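PDB 3GYB: transcriptional regulators (LACI-FAMILY TRANSCRIPTIONAL REGULATORY PROTEIN) from Corynebacterium glutamicum, which probably acts as a DNA-binding transcription factor of the LacI family, with a periplasmic-binding-protein-like regulatory core. Local coordinates for residues H112-H118 and T268-R272; I121-G127 and L150-G156. All blocks are in the same frame, centred on the assembly; numbering follows the deposited sequence.

Interaction 1: residues H112-H118 and T268-R272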
loop_
_atom_site.group_PDB
_atom_site.type_symbol
_atom_site.label_atom_id
_atom_site.label_comp_id
_atom_site.label_asym_id
_atom_site.label_seq_id
_atom_site.Cartn_x
_atom_site.Cartn_y
_atom_site.Cartn_z
ATOM N N HIS A 112 -11.251 13.905 20.082
ATOM C CA HIS A 112 -9.868 14.368 20.181
ATOM C C HIS A 112 -9.746 15.768 19.589
ATOM O O HIS A 112 -9.130 16.650 20.183
ATOM C CB HIS A 112 -8.919 13.410 19.448
ATOM C CG HIS A 112 -7.473 13.791 19.550
ATOM N ND1 HIS A 112 -6.818 13.917 20.756
ATOM C CD2 HIS A 112 -6.551 14.054 18.593
ATOM C CE1 HIS A 112 -5.556 14.241 20.539
ATOM N NE2 HIS A 112 -5.367 14.329 19.234
ATOM N N LEU A 113 -10.336 15.972 18.412
ATOM C CA LEU A 113 -10.287 17.277 17.766
ATOM C C LEU A 113 -11.009 18.312 18.622
ATOM O O LEU A 113 -10.549 19.444 18.763
ATOM C CB LEU A 113 -10.917 17.200 16.372
ATOM C CG LEU A 113 -10.150 16.312 15.388
ATOM C CD1 LEU A 113 -10.855 16.321 14.030
ATOM C CD2 LEU A 113 -8.719 16.826 15.247
ATOM N N ILE A 114 -12.141 17.918 19.196
ATOM C CA ILE A 114 -12.906 18.814 20.058
ATOM C C ILE A 114 -12.100 19.164 21.307
ATOM O O ILE A 114 -12.020 20.334 21.693
ATOM C CB ILE A 114 -14.245 18.171 20.471
ATOM C CG1 ILE A 114 -15.149 18.051 19.243
ATOM C CG2 ILE A 114 -14.934 19.010 21.553
ATOM C CD1 ILE A 114 -16.410 17.251 19.496
ATOM N N ASP A 115 -11.491 18.161 21.936
ATOM C CA ASP A 115 -10.697 18.423 23.131
ATOM C C ASP A 115 -9.470 19.275 22.806
ATOM O O ASP A 115 -8.911 19.920 23.692
ATOM C CB ASP A 115 -10.266 17.117 23.807
ATOM C CG ASP A 115 -11.413 16.423 24.521
ATOM O OD1 ASP A 115 -12.402 17.105 24.862
ATOM O OD2 ASP A 115 -11.320 15.200 24.753
ATOM N N LEU A 116 -9.050 19.285 21.541
ATOM C CA LEU A 116 -7.898 20.095 21.140
ATOM C C LEU A 116 -8.291 21.552 20.897
ATOM O O LEU A 116 -7.441 22.392 20.591
ATOM C CB LEU A 116 -7.238 19.525 19.878
ATOM C CG LEU A 116 -6.349 18.295 20.067
ATOM C CD1 LEU A 116 -5.965 17.715 18.715
ATOM C CD2 LEU A 116 -5.104 18.684 20.849
ATOM N N GLY A 117 -9.582 21.850 21.016
ATOM C CA GLY A 117 -10.030 23.220 20.824
ATOM C C GLY A 117 -10.622 23.568 19.470
ATOM O O GLY A 117 -10.957 24.727 19.218
ATOM N N HIS A 118 -10.755 22.580 18.593
ATOM C CA HIS A 118 -11.323 22.822 17.271
ATOM C C HIS A 118 -12.846 22.791 17.345
ATOM O O HIS A 118 -13.417 21.973 18.065
ATOM C CB HIS A 118 -10.848 21.749 16.286
ATOM C CG HIS A 118 -9.376 21.778 16.017
ATOM N ND1 HIS A 118 -8.806 22.623 15.089
ATOM C CD2 HIS A 118 -8.356 21.082 16.571
ATOM C CE1 HIS A 118 -7.496 22.445 15.083
ATOM N NE2 HIS A 118 -7.197 21.515 15.972
ATOM N N THR A 268 0.197 15.113 13.004
ATOM C CA THR A 268 -0.726 15.888 12.184
ATOM C C THR A 268 -1.862 16.640 12.880
ATOM O O THR A 268 -2.714 17.221 12.211
ATOM C CB THR A 268 -1.317 15.009 11.074
ATOM O OG1 THR A 268 -1.933 13.859 11.657
ATOM C CG2 THR A 268 -0.219 14.563 10.102
ATOM N N CYS A 269 -1.874 16.635 14.210
ATOM C CA CYS A 269 -2.894 17.365 14.963
ATOM C C CYS A 269 -2.203 18.277 15.967
ATOM O O CYS A 269 -1.088 17.994 16.407
ATOM C CB CYS A 269 -3.829 16.406 15.715
ATOM S SG CYS A 269 -5.086 15.601 14.688
ATOM N N ALA A 270 -2.869 19.372 16.317
ATOM C CA ALA A 270 -2.332 20.322 17.283
ATOM C C ALA A 270 -3.493 21.087 17.906
ATOM O O ALA A 270 -4.573 21.170 17.322
ATOM C CB ALA A 270 -1.369 21.283 16.599
ATOM N N PRO A 271 -3.288 21.650 19.107
ATOM C CA PRO A 271 -4.354 22.401 19.773
ATOM C C PRO A 271 -4.699 23.722 19.094
ATOM O O PRO A 271 -3.837 24.376 18.503
ATOM C CB PRO A 271 -3.807 22.595 21.186
ATOM C CG PRO A 271 -2.329 22.667 20.962
ATOM C CD PRO A 271 -2.095 21.554 19.966
ATOM N N ARG A 272 -5.974 24.098 19.187
ATOM C CA ARG A 272 -6.492 25.338 18.615
ATOM C C ARG A 272 -5.910 25.683 17.248
ATOM O O ARG A 272 -5.354 24.829 16.560
ATOM C CB ARG A 272 -6.250 26.490 19.590
ATOM C CG ARG A 272 -6.904 26.281 20.943
ATOM C CD ARG A 272 -6.870 27.544 21.793
ATOM N NE ARG A 272 -7.694 27.384 22.987
ATOM C CZ ARG A 272 -7.967 28.358 23.850
ATOM N NH1 ARG A 272 -7.480 29.576 23.659
ATOM N NH2 ARG A 272 -8.735 28.109 24.900
#
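At the edge of the His-118 imidazole, NE2 donates to Ala-270 O over 3.0 Å; the acceptor lies 19° out of the ring plane, while the donor arrives nearly in line with the carbonyl. His-118 ND1 is bonded to Thr-178 OG1, so both ring nitrogens are engaged and the ring's rotation is fixed. The other imidazole, His-112, carries Leu-116 CD1 3.4 Å above one face, offset toward the rim, and Cys-269 SG lies at its edge, 5.4 Å from the ring centroid.

Leu-116 fills the middle of the contact. With CG anti to its carbonyl carbon (chi1 -77°), it sends CD1 to within 3.9 Å of Cys-269 CB and rests CD2 against the Pro-271 ring near N, CA and CB. Its carbonyl O accepts a short, straight bond from Arg-272 N (2.7 Å, 170° at the hydrogen). Gly-117, at positive phi, closes helix 102-115 in a Schellman motif.

The contact thus joins the C-terminal end of this helix to the last modelled residues of the chain. Beneath it, Leu-113 packs on Ile-209 of strand 207-211 and Phe-181 of strand 179-182, and Ala-270 N bonds to Ser-207 OG.

Interaction 2: residues I121-G127 and L150-G156; sequences IAHLRVG and LSNDYLG
His-123 N donates to Leu-150 O (2.8 Å), and a weak bond returns from Asn-152 N to His-123 O, setting Ser-151 beside His-123 in parallel register with their CA atoms 4.5 Å apart; farther on, the chains meet again where Gly-127 N bonds to Gly-156 O (3.0 Å, 172° at the hydrogen).

Between these points the Asn-152 side chain takes over from the strand pairing. Its CG sits between the backbone N and carbonyl carbon (chi1 61°), which brings OD1 2.9 Å from Arg-125 N, on a lone pair in the carbonyl plane. ND2 bonds to Glu-166 OE1 and to a water that also donates to Arg-125 O, so the amide holds Arg-125 N directly and Arg-125 O through a water.

The arginine side chain crosses Asn-152, its CD reaching 3.1 Å from Asn-152 O; a second water, in the guanidinium plane, links NH1 to the same carbonyl. The guanidinium also makes a cation-pi contact with Phe-135. Tyr-154 directs its ring edge at Arg-125 O, with CD2 3.4 Å away. Ser-151 OG meets the His-123 ring at its edge, and His-123 ND1 bonds to Phe-181 O.

The contact pairs the two parallel strands of a beta-alpha-beta unit, whose crossover is helix 129-144, with Phe-138 of that helix packing on Ile-121 and Ser-151; Ala-122 and Leu-124 instead meet helix 160-173.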
loop_
_atom_site.group_PDB
_atom_site.type_symbol
_atom_site.label_atom_id
_atom_site.label_comp_id
_atom_site.label_asym_id
_atom_site.label_seq_id
_atom_site.Cartn_x
_atom_site.Cartn_y
_atom_site.Cartn_z
ATOM N N ILE A 121 -14.964 21.660 12.546
ATOM C CA ILE A 121 -14.415 20.363 12.187
ATOM C C ILE A 121 -15.166 19.755 11.017
ATOM O O ILE A 121 -16.396 19.769 10.980
ATOM C CB ILE A 121 -14.508 19.406 13.393
ATOM C CG1 ILE A 121 -13.715 19.990 14.566
ATOM C CG2 ILE A 121 -14.003 18.024 13.009
ATOM C CD1 ILE A 121 -13.979 19.308 15.903
ATOM N N ALA A 122 -14.419 19.219 10.058
ATOM C CA ALA A 122 -15.040 18.601 8.895
ATOM C C ALA A 122 -14.661 17.131 8.791
ATOM O O ALA A 122 -13.602 16.715 9.262
ATOM C CB ALA A 122 -14.628 19.335 7.630
ATOM N N HIS A 123 -15.538 16.352 8.165
ATOM C CA HIS A 123 -15.315 14.923 7.980
ATOM C C HIS A 123 -15.273 14.559 6.504
ATOM O O HIS A 123 -16.140 14.975 5.736
ATOM C CB HIS A 123 -16.440 14.128 8.649
ATOM C CG HIS A 123 -16.382 12.650 8.398
ATOM N ND1 HIS A 123 -15.348 11.858 8.848
ATOM C CD2 HIS A 123 -17.258 11.815 7.791
ATOM C CE1 HIS A 123 -15.593 10.598 8.536
ATOM N NE2 HIS A 123 -16.746 10.544 7.893
ATOM N N LEU A 124 -14.253 13.806 6.102
ATOM C CA LEU A 124 -14.157 13.348 4.719
ATOM C C LEU A 124 -14.728 11.941 4.746
ATOM O O LEU A 124 -14.128 11.035 5.318
ATOM C CB LEU A 124 -12.700 13.317 4.251
ATOM C CG LEU A 124 -12.066 14.690 4.066
ATOM C CD1 LEU A 124 -10.595 14.539 3.697
ATOM C CD2 LEU A 124 -12.822 15.441 2.977
ATOM N N ARG A 125 -15.887 11.750 4.132
ATOM C CA ARG A 125 -16.515 10.439 4.175
ATOM C C ARG A 125 -16.226 9.478 3.033
ATOM O O ARG A 125 -15.736 9.862 1.976
ATOM C CB ARG A 125 -18.035 10.590 4.356
ATOM C CG ARG A 125 -18.734 11.418 3.309
ATOM C CD ARG A 125 -20.203 11.669 3.687
ATOM N NE ARG A 125 -20.930 10.438 3.995
ATOM C CZ ARG A 125 -22.250 10.367 4.153
ATOM N NH1 ARG A 125 -22.997 11.458 4.031
ATOM N NH2 ARG A 125 -22.826 9.204 4.429
ATOM N N VAL A 126 -16.538 8.212 3.296
ATOM C CA VAL A 126 -16.369 7.109 2.358
ATOM C C VAL A 126 -17.711 6.373 2.331
ATOM O O VAL A 126 -18.381 6.270 3.357
ATOM C CB VAL A 126 -15.255 6.154 2.835
ATOM C CG1 VAL A 126 -15.180 4.941 1.929
ATOM C CG2 VAL A 126 -13.922 6.889 2.846
ATOM N N GLY A 127 -18.095 5.856 1.166
ATOM C CA GLY A 127 -19.378 5.181 1.042
ATOM C C GLY A 127 -19.508 3.737 1.496
ATOM O O GLY A 127 -20.517 3.091 1.210
ATOM N N LEU A 150 -19.937 18.954 9.763
ATOM C CA LEU A 150 -19.749 19.322 8.370
ATOM C C LEU A 150 -19.009 18.175 7.705
ATOM O O LEU A 150 -17.996 17.709 8.220
ATOM C CB LEU A 150 -18.917 20.600 8.249
ATOM C CG LEU A 150 -18.506 20.993 6.827
ATOM C CD1 LEU A 150 -19.736 21.305 5.986
ATOM C CD2 LEU A 150 -17.590 22.203 6.885
ATOM N N SER A 151 -19.526 17.716 6.570
ATOM C CA SER A 151 -18.905 16.620 5.832
ATOM C C SER A 151 -19.099 16.861 4.346
ATOM O O SER A 151 -19.974 17.635 3.945
ATOM C CB SER A 151 -19.557 15.279 6.194
ATOM O OG SER A 151 -19.498 15.020 7.584
ATOM N N ASN A 152 -18.283 16.206 3.528
ATOM C CA ASN A 152 -18.434 16.336 2.088
ATOM C C ASN A 152 -19.521 15.328 1.705
ATOM O O ASN A 152 -20.003 14.586 2.560
ATOM C CB ASN A 152 -17.098 16.061 1.373
ATOM C CG ASN A 152 -16.560 14.665 1.623
ATOM O OD1 ASN A 152 -16.717 14.108 2.704
ATOM N ND2 ASN A 152 -15.897 14.100 0.614
ATOM N N ASP A 153 -19.919 15.306 0.439
ATOM C CA ASP A 153 -20.982 14.405 -0.011
ATOM C C ASP A 153 -20.471 13.134 -0.681
ATOM O O ASP A 153 -21.236 12.201 -0.939
ATOM C CB ASP A 153 -21.896 15.151 -0.976
ATOM C CG ASP A 153 -21.121 15.865 -2.061
ATOM O OD1 ASP A 153 -20.436 15.178 -2.851
ATOM O OD2 ASP A 153 -21.188 17.111 -2.115
ATOM N N TYR A 154 -19.177 13.112 -0.963
ATOM C CA TYR A 154 -18.538 11.974 -1.607
ATOM C C TYR A 154 -18.933 10.645 -0.971
ATOM O O TYR A 154 -18.666 10.412 0.206
ATOM C CB TYR A 154 -17.020 12.136 -1.525
ATOM C CG TYR A 154 -16.245 11.028 -2.191
ATOM C CD1 TYR A 154 -16.111 10.985 -3.576
ATOM C CD2 TYR A 154 -15.641 10.025 -1.438
ATOM C CE1 TYR A 154 -15.392 9.971 -4.197
ATOM C CE2 TYR A 154 -14.919 9.003 -2.048
ATOM C CZ TYR A 154 -14.800 8.984 -3.429
ATOM O OH TYR A 154 -14.097 7.973 -4.046
ATOM N N LEU A 155 -19.565 9.769 -1.747
ATOM C CA LEU A 155 -19.956 8.463 -1.231
ATOM C C LEU A 155 -19.293 7.360 -2.052
ATOM O O LEU A 155 -19.807 6.245 -2.153
ATOM C CB LEU A 155 -21.481 8.298 -1.251
ATOM C CG LEU A 155 -22.239 8.280 -2.581
ATOM C CD1 LEU A 155 -23.686 7.877 -2.324
ATOM C CD2 LEU A 155 -22.174 9.645 -3.247
ATOM N N GLY A 156 -18.143 7.684 -2.631
ATOM C CA GLY A 156 -17.416 6.719 -3.432
ATOM C C GLY A 156 -16.445 5.911 -2.592
ATOM O O GLY A 156 -16.495 5.964 -1.362
HETATM O O HOH W 1 -13.990 12.029 1.082
HETATM O O HOH W 2 -22.504 14.094 3.347
#

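Interactions 1 and 2 lie with their centres about 19 Å apart and meet directly where Leu-113 CD1 packs 3.7 Å from Ile-121 CG2. Helix 102-115 and strand 121-124 are consecutive elements, so the chain passes straight from the first segment of interaction 1 into interaction 2. Both segments of interaction 2 then precede residues 268-272, which return after strand 258-264. Strand 121-124 lies between 150-151 and 179-182 in a sheet whose outermost strand on this side is 150-151. Interaction 2 therefore builds that sheet edge, whereas interaction 1 brings the last modelled residues back to the helix that leads into it.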